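Local structure of dihydrofolate reductase, putative (Aspergillus flavus, 6DRS) at residues 58-63 with 80-85; 126-131 with 144-149; 13-18 with 180-185. The protein probably catalyses the NADPH-dependent reduction of dihydrofolate to tetrahydrofolate, and is held here in complex with NADP and an antifolate inhibitor. All blocks are in the same frame, centred on the assembly; numbering follows the deposited sequence.

Contact 1 of 3, residues 58-63 with 80-85; sequences NAMIMG and RINVIV. With NAP (NADP nicotinamide-adenine-dinucleotide phosphate), chain H.
Residues 58-63 and 81-85 run side by side as parallel strands, their short axes 20° apart, and pair Ala59 with Ile81 through to Gly63 with Val85. Five backbone hydrogen bonds zip them, from Ile81 N to Asn58 O at 2.8 Å through to Val85 N to Met62 O. On the face carrying Ala59, Ile61, Val83 and Val85 the contact is purely aliphatic: Ile61 lies alongside Val83, and its CG2 branch meets Val85 CG2 at 3.8 Å. The other face mixes sulfur with polar groups. Met60 bends at chi3 (-58°), which folds CE over one face of the Arg80 guanidinium, while SD sits 3.6 Å from Arg80 CD. The methyls of Met60 and Met62 both approach Asn82 OD1, Met62 CE at 3.6 Å; Asn82 ND2 hydrogen-bonds Leu77 O. Arg80 NH1 has its firmer bond to Thr48 OG1 and a weak one to the inhibitor. At the C-terminal ends, Val85 O lies 3.1 Å from C1B of the cofactor, and Gly63 passes close to the cofactor's O5B just before a helix begins. This is the beta-alpha-beta unit 57-63, 64-69, 81-85 of the dihydrofolate reductase fold, with the dinucleotide bound at the C-terminal edge of parallel strands.

Contact 2 of 3, residues 126-131 with 144-149; sequences ITDAIV and EKFKGG
Strand 128-131 with its lead-in residues 126-127 faces the last turn of helix 135-146 across a gap bridged by side chains alone, with Ile130 CA and Lys145 CA 9.9 Å apart. At the fold's surface this packs the C-terminal end of the helix on the strand that precedes it. At Lys147 the chain leaves the helix with positive phi, and Gly149 N then bonds back to Phe146 O. Two neighbouring helical residues do most of the reaching. Lys145 has CG anti to its backbone nitrogen (chi1 -179°) and stays extended to its tip, a shape that carries NZ out to the strand. There Lys145 NZ forms a salt bridge with Asp128 OD2 at 2.9 Å, arriving on the syn side of the carboxylate and 22° out of its plane. Asp128 OD2 also lies at the edge of the Phe146 ring, close to the ring plane and 3.3 Å from Phe146 CZ. Carboxylate and ring planes are turned 70° from each other, and Lys145 CG rests over one ring face, displaced toward the rim. Ile126 CD1 comes from the strand side to within 3.9 Å of Phe146 CE1, and Ile130 CG2 lies 4.2 Å from Lys145 NZ. Beyond the pair, Phe146 packs on Ile81, which seats the helix end on strand 81-85, while Ile130 touches Val83 of the same strand; the other carboxylate oxygen of Asp128 has a long, weak ion pair with Arg104. One carboxylate oxygen thus serves an ammonium group and the slightly positive rim of an aromatic ring together. Both partners would be expected to favour the ionised form of Asp128, although the buried carboxylate meets an ammonium group on an exposed residue, so solvent may weaken the pair somewhat.

Contact 3 of 3, residues 13-18 with 180-185; sequences TTPIPT and NVEKKG
Thr13 and Asn180 form the parallel bridge that opens this contact, where strands 7-17 and 174-183 of the large mixed sheet of dihydrofolate reductase begin to part company. Their short axes are 52° apart, so the ladder is brief. Thr13 O receives Val181 N at 2.7 Å, and Asn180 CA adds a CA-H...O contact to the same oxygen. One residue further on, a side chain takes over the pairing. Thr14 turns OG1 anti to its own nitrogen (chi1 -168°), which brings the hydroxyl across the gap to donate to Val181 O. It approaches from above the carbonyl plane, 38° out of it, with Thr14 CA lying 3.3 Å from Val181 O as well. Pro15 follows, with no N-H to offer, and Pro15 CD packs against Val181 O at 3.3 Å. On the other flank, Thr14 and Ile16 make backbone hydrogen bonds with Gly25 and Leu23 of strand 22-27. Thr13 OG1 and Asn180 OD1 lie side by side, 3.7 Å apart, and share a water rather than bonding directly; that water donates to Asn180 OD1. The amide's other end, ND2, is taken by Gln240 OE1 of strand 237-246. Glu182 divides its carboxylate in a similar way, OE1 forming a salt bridge with Arg238 while OE2 lies beyond the CG corner of the Pro15 ring, near the ring plane, the two side chains crossing at about a right angle. Thus the polar groups at the splaying strand ends are supplied by a hydroxyl, a water and the neighbouring strands. Pro15 CG ends 3.5 Å from Glu182 OE2.

How the contacts relate
All three contacts reach one mixed sheet. Contacts 1 and 2 are neighbours, their centres 9 Å apart: strand 81-85 belongs to contact 1 and pairs in parallel with strand 128-132 of contact 2, through Asn82 with Asp128 and Ile130. Contact 3 lies about 27 Å from contact 1 and 36 Å from contact 2, centre to centre, and across the chain's centre from contact 2. Along the sequence contact 1 closes before contact 2 opens, and both fall between the two segments of contact 3. In sequence, though not in space, strands 7-17 and 174-183 bracket the local units; their pairing joins distant parts of the chain, and contact 1 touches both inhibitor and cofactor.

Contact 1 of 3, residues 58-63 with 80-85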
# COMPACT_ATOMS: atom_id res chain seq x y z
N ASN A 58 -7.62 -4.55 -8.64
CA ASN A 58 -7.10 -4.78 -7.29
C ASN A 58 -7.82 -3.86 -6.31
O ASN A 58 -8.27 -2.75 -6.72
CB ASN A 58 -5.59 -4.52 -7.19
CG ASN A 58 -4.80 -5.39 -8.13
OD1 ASN A 58 -5.31 -6.40 -8.63
ND2 ASN A 58 -3.56 -5.00 -8.40
N ALA A 59 -7.95 -4.35 -5.07
CA ALA A 59 -8.45 -3.56 -3.94
C ALA A 59 -7.27 -3.20 -3.01
O ALA A 59 -6.35 -4.04 -2.78
CB ALA A 59 -9.50 -4.34 -3.17
N MET A 60 -7.30 -1.98 -2.47
CA MET A 60 -6.39 -1.58 -1.36
C MET A 60 -7.22 -1.37 -0.08
O MET A 60 -8.16 -0.59 -0.06
CB MET A 60 -5.66 -0.28 -1.71
CG MET A 60 -4.75 -0.48 -2.88
SD MET A 60 -3.98 1.07 -3.27
CE MET A 60 -5.41 2.11 -3.57
N ILE A 61 -6.93 -2.12 0.97
CA ILE A 61 -7.64 -1.87 2.21
C ILE A 61 -6.78 -0.95 3.10
O ILE A 61 -5.59 -1.23 3.30
CB ILE A 61 -8.03 -3.19 2.88
CG1 ILE A 61 -8.92 -3.97 1.90
CG2 ILE A 61 -8.75 -2.94 4.20
CD1 ILE A 61 -9.22 -5.38 2.35
N MET A 62 -7.38 0.15 3.58
CA MET A 62 -6.64 1.17 4.33
C MET A 62 -7.45 1.66 5.54
O MET A 62 -8.68 1.65 5.56
CB MET A 62 -6.29 2.36 3.42
CG MET A 62 -7.49 3.19 3.02
SD MET A 62 -7.11 4.15 1.55
CE MET A 62 -7.47 2.91 0.30
N GLY A 63 -6.74 2.10 6.59
CA GLY A 63 -7.41 2.79 7.70
C GLY A 63 -7.83 4.19 7.28
O GLY A 63 -7.29 4.76 6.32
N ARG A 80 -7.99 1.54 -8.81
CA ARG A 80 -8.08 0.49 -7.82
C ARG A 80 -9.41 0.61 -7.07
O ARG A 80 -10.09 1.63 -7.14
CB ARG A 80 -6.91 0.61 -6.85
CG ARG A 80 -5.59 0.04 -7.37
CD ARG A 80 -4.42 0.85 -6.86
NE ARG A 80 -4.39 2.20 -7.42
CZ ARG A 80 -3.46 3.13 -7.15
NH1 ARG A 80 -2.41 2.85 -6.38
NH2 ARG A 80 -3.58 4.33 -7.68
N ILE A 81 -9.78 -0.41 -6.35
CA ILE A 81 -10.90 -0.33 -5.41
C ILE A 81 -10.32 0.12 -4.06
O ILE A 81 -9.43 -0.54 -3.51
CB ILE A 81 -11.55 -1.72 -5.29
CG1 ILE A 81 -12.15 -2.16 -6.63
CG2 ILE A 81 -12.58 -1.76 -4.16
CD1 ILE A 81 -12.24 -3.66 -6.80
N ASN A 82 -10.74 1.28 -3.57
CA ASN A 82 -10.26 1.80 -2.33
C ASN A 82 -11.23 1.36 -1.24
O ASN A 82 -12.44 1.54 -1.37
CB ASN A 82 -10.16 3.32 -2.38
CG ASN A 82 -9.11 3.82 -3.36
OD1 ASN A 82 -8.15 4.44 -2.94
ND2 ASN A 82 -9.32 3.60 -4.65
N VAL A 83 -10.71 0.73 -0.19
CA VAL A 83 -11.59 0.25 0.87
C VAL A 83 -11.18 0.91 2.19
O VAL A 83 -10.10 0.60 2.72
CB VAL A 83 -11.59 -1.29 0.98
CG1 VAL A 83 -12.62 -1.75 2.01
CG2 VAL A 83 -11.85 -1.95 -0.36
N ILE A 84 -12.01 1.82 2.69
CA ILE A 84 -11.65 2.66 3.85
C ILE A 84 -12.27 2.05 5.11
O ILE A 84 -13.49 1.93 5.19
CB ILE A 84 -12.06 4.13 3.65
CG1 ILE A 84 -11.37 4.76 2.44
CG2 ILE A 84 -11.81 4.94 4.92
CD1 ILE A 84 -12.18 4.80 1.17
N VAL A 85 -11.42 1.67 6.07
CA VAL A 85 -11.88 1.03 7.33
C VAL A 85 -12.00 2.09 8.43
O VAL A 85 -11.04 2.82 8.72
CB VAL A 85 -10.97 -0.13 7.76
CG1 VAL A 85 -11.35 -0.68 9.13
CG2 VAL A 85 -10.99 -1.25 6.73
PA NAP H . -4.52 3.97 10.18
O1A NAP H . -4.25 4.39 8.76
O2A NAP H . -4.35 2.63 10.78
O5B NAP H . -6.02 4.48 10.54
C5B NAP H . -6.55 4.52 11.88
C4B NAP H . -8.05 4.69 11.71
O4B NAP H . -8.58 3.53 11.06
C3B NAP H . -8.82 4.79 13.01
O3B NAP H . -8.84 6.14 13.49
C2B NAP H . -10.20 4.31 12.59
O2B NAP H . -10.83 5.30 11.79
C1B NAP H . -9.88 3.22 11.58
N9A NAP H . -9.79 1.92 12.23
C8A NAP H . -8.61 1.46 12.69
N7A NAP H . -8.79 0.24 13.24
C5A NAP H . -10.10 -0.09 13.13
C6A NAP H . -10.93 -1.25 13.53
N6A NAP H . -10.32 -2.28 14.13
N1A NAP H . -12.26 -1.26 13.26
C2A NAP H . -12.80 -0.20 12.64
N3A NAP H . -12.09 0.90 12.26
C4A NAP H . -10.76 1.03 12.47
O3 NAP H . -3.77 5.11 11.08
PN NAP H . -2.28 5.08 11.76
O1N NAP H . -1.96 3.75 12.31
O2N NAP H . -2.33 6.31 12.65
O5D NAP H . -1.34 5.40 10.51
C5D NAP H . -1.48 6.59 9.78
C4D NAP H . -0.05 7.04 9.60
O4D NAP H . 0.68 5.96 9.00
C3D NAP H . 0.14 8.25 8.71
O3D NAP H . 1.26 8.99 9.26
C2D NAP H . 0.50 7.63 7.39
O2D NAP H . 1.26 8.53 6.62
C1D NAP H . 1.30 6.42 7.80
N1N NAP H . 1.31 5.36 6.76
C2N NAP H . 2.51 5.01 6.23
C3N NAP H . 2.60 4.03 5.22
C7N NAP H . 3.97 3.64 4.66
O7N NAP H . 4.08 2.71 3.86
N7N NAP H . 5.04 4.34 5.07
C4N NAP H . 1.41 3.45 4.74
C5N NAP H . 0.20 3.85 5.30
C6N NAP H . 0.16 4.82 6.30
P2B NAP H . -11.89 6.34 12.42
O1X NAP H . -11.09 7.23 13.35
O2X NAP H . -12.29 7.16 11.21
O3X NAP H . -12.80 5.36 13.09

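Contact 2 of 3, residues 126-131 with 144-149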
# COMPACT_ATOMS: atom_id res chain seq x y z
N ILE A 126 -10.93 -0.72 -12.82
CA ILE A 126 -11.88 0.36 -12.58
C ILE A 126 -11.52 1.10 -11.28
O ILE A 126 -10.67 0.64 -10.52
CB ILE A 126 -13.34 -0.13 -12.65
CG1 ILE A 126 -13.64 -1.27 -11.68
CG2 ILE A 126 -13.68 -0.51 -14.08
CD1 ILE A 126 -13.83 -0.83 -10.26
N THR A 127 -12.11 2.26 -11.05
CA THR A 127 -11.87 3.03 -9.82
C THR A 127 -13.14 2.98 -8.96
O THR A 127 -14.23 3.32 -9.46
CB THR A 127 -11.59 4.49 -10.16
OG1 THR A 127 -10.51 4.52 -11.09
CG2 THR A 127 -11.29 5.34 -8.95
N ASP A 128 -13.00 2.56 -7.71
CA ASP A 128 -14.11 2.58 -6.79
C ASP A 128 -13.62 2.94 -5.38
O ASP A 128 -12.43 2.80 -5.08
CB ASP A 128 -14.82 1.23 -6.76
CG ASP A 128 -16.23 1.28 -6.20
OD1 ASP A 128 -16.83 2.38 -6.17
OD2 ASP A 128 -16.72 0.22 -5.76
N ALA A 129 -14.55 3.34 -4.50
CA ALA A 129 -14.26 3.51 -3.08
C ALA A 129 -15.46 3.02 -2.28
O ALA A 129 -16.59 3.36 -2.60
CB ALA A 129 -13.97 4.95 -2.76
N ILE A 130 -15.19 2.22 -1.26
CA ILE A 130 -16.22 1.75 -0.36
C ILE A 130 -15.71 1.82 1.09
O ILE A 130 -14.50 1.78 1.35
CB ILE A 130 -16.67 0.34 -0.73
CG1 ILE A 130 -15.59 -0.69 -0.44
CG2 ILE A 130 -17.07 0.29 -2.20
CD1 ILE A 130 -15.82 -2.04 -1.11
N VAL A 131 -16.64 1.89 2.04
CA VAL A 131 -16.30 2.11 3.45
C VAL A 131 -16.83 0.93 4.25
O VAL A 131 -17.96 0.60 4.08
CB VAL A 131 -16.94 3.42 3.94
CG1 VAL A 131 -16.63 3.67 5.42
CG2 VAL A 131 -16.56 4.61 3.07
N GLU A 144 -17.85 -9.83 -1.83
CA GLU A 144 -19.27 -9.79 -2.17
C GLU A 144 -19.54 -8.84 -3.35
O GLU A 144 -20.30 -9.19 -4.25
CB GLU A 144 -20.11 -9.48 -0.94
CG GLU A 144 -21.55 -9.07 -1.25
CD GLU A 144 -22.53 -10.21 -1.47
OE1 GLU A 144 -23.57 -10.24 -0.77
OE2 GLU A 144 -22.26 -11.07 -2.35
N LYS A 145 -18.93 -7.65 -3.39
CA LYS A 145 -19.28 -6.71 -4.44
C LYS A 145 -18.63 -7.11 -5.77
O LYS A 145 -19.23 -6.92 -6.82
CB LYS A 145 -18.98 -5.25 -4.05
CG LYS A 145 -19.36 -4.23 -5.12
CD LYS A 145 -19.29 -2.75 -4.72
CE LYS A 145 -19.48 -1.84 -5.92
NZ LYS A 145 -19.53 -0.40 -5.59
N PHE A 146 -17.42 -7.65 -5.75
CA PHE A 146 -16.68 -7.70 -7.02
C PHE A 146 -16.59 -9.12 -7.58
O PHE A 146 -16.40 -9.25 -8.78
CB PHE A 146 -15.36 -6.93 -6.94
CG PHE A 146 -15.56 -5.44 -7.00
CD1 PHE A 146 -15.74 -4.80 -8.23
CD2 PHE A 146 -15.61 -4.69 -5.83
CE1 PHE A 146 -15.94 -3.43 -8.29
CE2 PHE A 146 -15.82 -3.32 -5.90
CZ PHE A 146 -15.99 -2.70 -7.12
N LYS A 147 -16.71 -10.14 -6.73
CA LYS A 147 -16.73 -11.56 -7.17
C LYS A 147 -15.45 -11.89 -7.94
O LYS A 147 -14.36 -11.73 -7.40
CB LYS A 147 -17.98 -11.90 -8.00
CG LYS A 147 -19.30 -11.58 -7.33
CD LYS A 147 -19.68 -12.53 -6.23
CE LYS A 147 -21.10 -12.29 -5.77
NZ LYS A 147 -21.45 -13.23 -4.67
N GLY A 148 -15.59 -12.37 -9.19
CA GLY A 148 -14.44 -12.81 -10.00
C GLY A 148 -13.77 -11.66 -10.73
O GLY A 148 -12.74 -11.85 -11.39
N GLY A 149 -14.35 -10.46 -10.60
CA GLY A 149 -13.68 -9.24 -11.06
C GLY A 149 -12.68 -8.72 -10.02
O GLY A 149 -11.87 -7.81 -10.32

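Contact 3 of 3, residues 13-18 with 180-185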
# COMPACT_ATOMS: atom_id res chain seq x y z
N THR A 13 9.26 1.36 5.08
CA THR A 13 9.74 1.60 6.44
C THR A 13 11.13 2.26 6.43
O THR A 13 11.87 2.17 5.41
CB THR A 13 9.73 0.36 7.34
OG1 THR A 13 10.78 -0.50 6.91
CG2 THR A 13 8.40 -0.35 7.34
N THR A 14 11.43 2.94 7.54
CA THR A 14 12.75 3.52 7.81
C THR A 14 13.24 3.01 9.18
O THR A 14 12.46 3.00 10.17
CB THR A 14 12.74 5.04 7.65
OG1 THR A 14 14.11 5.42 7.65
CG2 THR A 14 11.96 5.79 8.71
N PRO A 15 14.50 2.50 9.24
CA PRO A 15 14.97 1.95 10.53
C PRO A 15 15.35 3.04 11.54
O PRO A 15 16.06 4.01 11.19
CB PRO A 15 16.17 1.07 10.17
CG PRO A 15 16.71 1.71 8.93
CD PRO A 15 15.47 2.18 8.19
N ILE A 16 14.87 2.86 12.76
CA ILE A 16 15.20 3.71 13.90
C ILE A 16 15.80 2.86 15.02
O ILE A 16 15.08 2.20 15.79
CB ILE A 16 13.97 4.50 14.38
CG1 ILE A 16 13.32 5.25 13.22
CG2 ILE A 16 14.35 5.45 15.51
CD1 ILE A 16 11.87 5.59 13.46
N PRO A 17 17.13 2.85 15.11
CA PRO A 17 17.75 2.02 16.17
C PRO A 17 17.41 2.64 17.53
O PRO A 17 17.58 3.84 17.70
CB PRO A 17 19.26 2.13 15.90
CG PRO A 17 19.33 2.50 14.43
CD PRO A 17 18.16 3.45 14.25
N THR A 18 16.85 1.86 18.43
CA THR A 18 16.73 2.30 19.81
C THR A 18 17.57 1.35 20.68
O THR A 18 18.05 0.32 20.16
CB THR A 18 15.27 2.33 20.24
OG1 THR A 18 14.87 0.97 20.40
CG2 THR A 18 14.38 3.00 19.22
N ASN A 180 12.53 -0.58 2.10
CA ASN A 180 13.46 -0.03 3.12
C ASN A 180 13.99 1.31 2.65
O ASN A 180 14.46 1.44 1.52
CB ASN A 180 14.65 -0.94 3.42
CG ASN A 180 14.18 -2.26 3.96
OD1 ASN A 180 13.22 -2.30 4.73
ND2 ASN A 180 14.76 -3.34 3.46
N VAL A 181 13.87 2.30 3.54
CA VAL A 181 14.26 3.69 3.28
C VAL A 181 15.31 4.09 4.32
O VAL A 181 15.06 3.99 5.52
CB VAL A 181 13.04 4.64 3.31
CG1 VAL A 181 13.46 6.10 3.20
CG2 VAL A 181 12.04 4.30 2.20
N GLU A 182 16.46 4.54 3.86
CA GLU A 182 17.54 4.96 4.75
C GLU A 182 18.12 6.28 4.26
O GLU A 182 18.22 6.50 3.06
CB GLU A 182 18.65 3.91 4.76
CG GLU A 182 18.48 2.94 5.90
CD GLU A 182 19.38 1.72 5.84
OE1 GLU A 182 20.46 1.81 5.21
OE2 GLU A 182 19.00 0.69 6.43
N LYS A 183 18.54 7.16 5.19
CA LYS A 183 19.29 8.37 4.75
C LYS A 183 20.71 7.96 4.30
O LYS A 183 21.27 6.98 4.83
CB LYS A 183 19.34 9.40 5.88
CG LYS A 183 18.04 10.15 6.18
CD LYS A 183 18.34 11.47 6.85
CE LYS A 183 17.16 12.40 7.05
NZ LYS A 183 16.46 12.02 8.29
N LYS A 184 21.27 8.65 3.30
CA LYS A 184 22.72 8.50 2.97
C LYS A 184 23.54 9.00 4.17
O LYS A 184 23.13 9.96 4.84
CB LYS A 184 23.14 9.34 1.76
CG LYS A 184 22.19 9.39 0.57
CD LYS A 184 22.38 8.27 -0.41
CE LYS A 184 23.42 8.58 -1.46
NZ LYS A 184 22.86 9.47 -2.49
N GLY A 185 24.67 8.37 4.46
CA GLY A 185 25.57 8.86 5.53
C GLY A 185 26.01 10.30 5.28
O GLY A 185 26.00 10.76 4.13
O HOH W 1 13.51 -0.40 6.99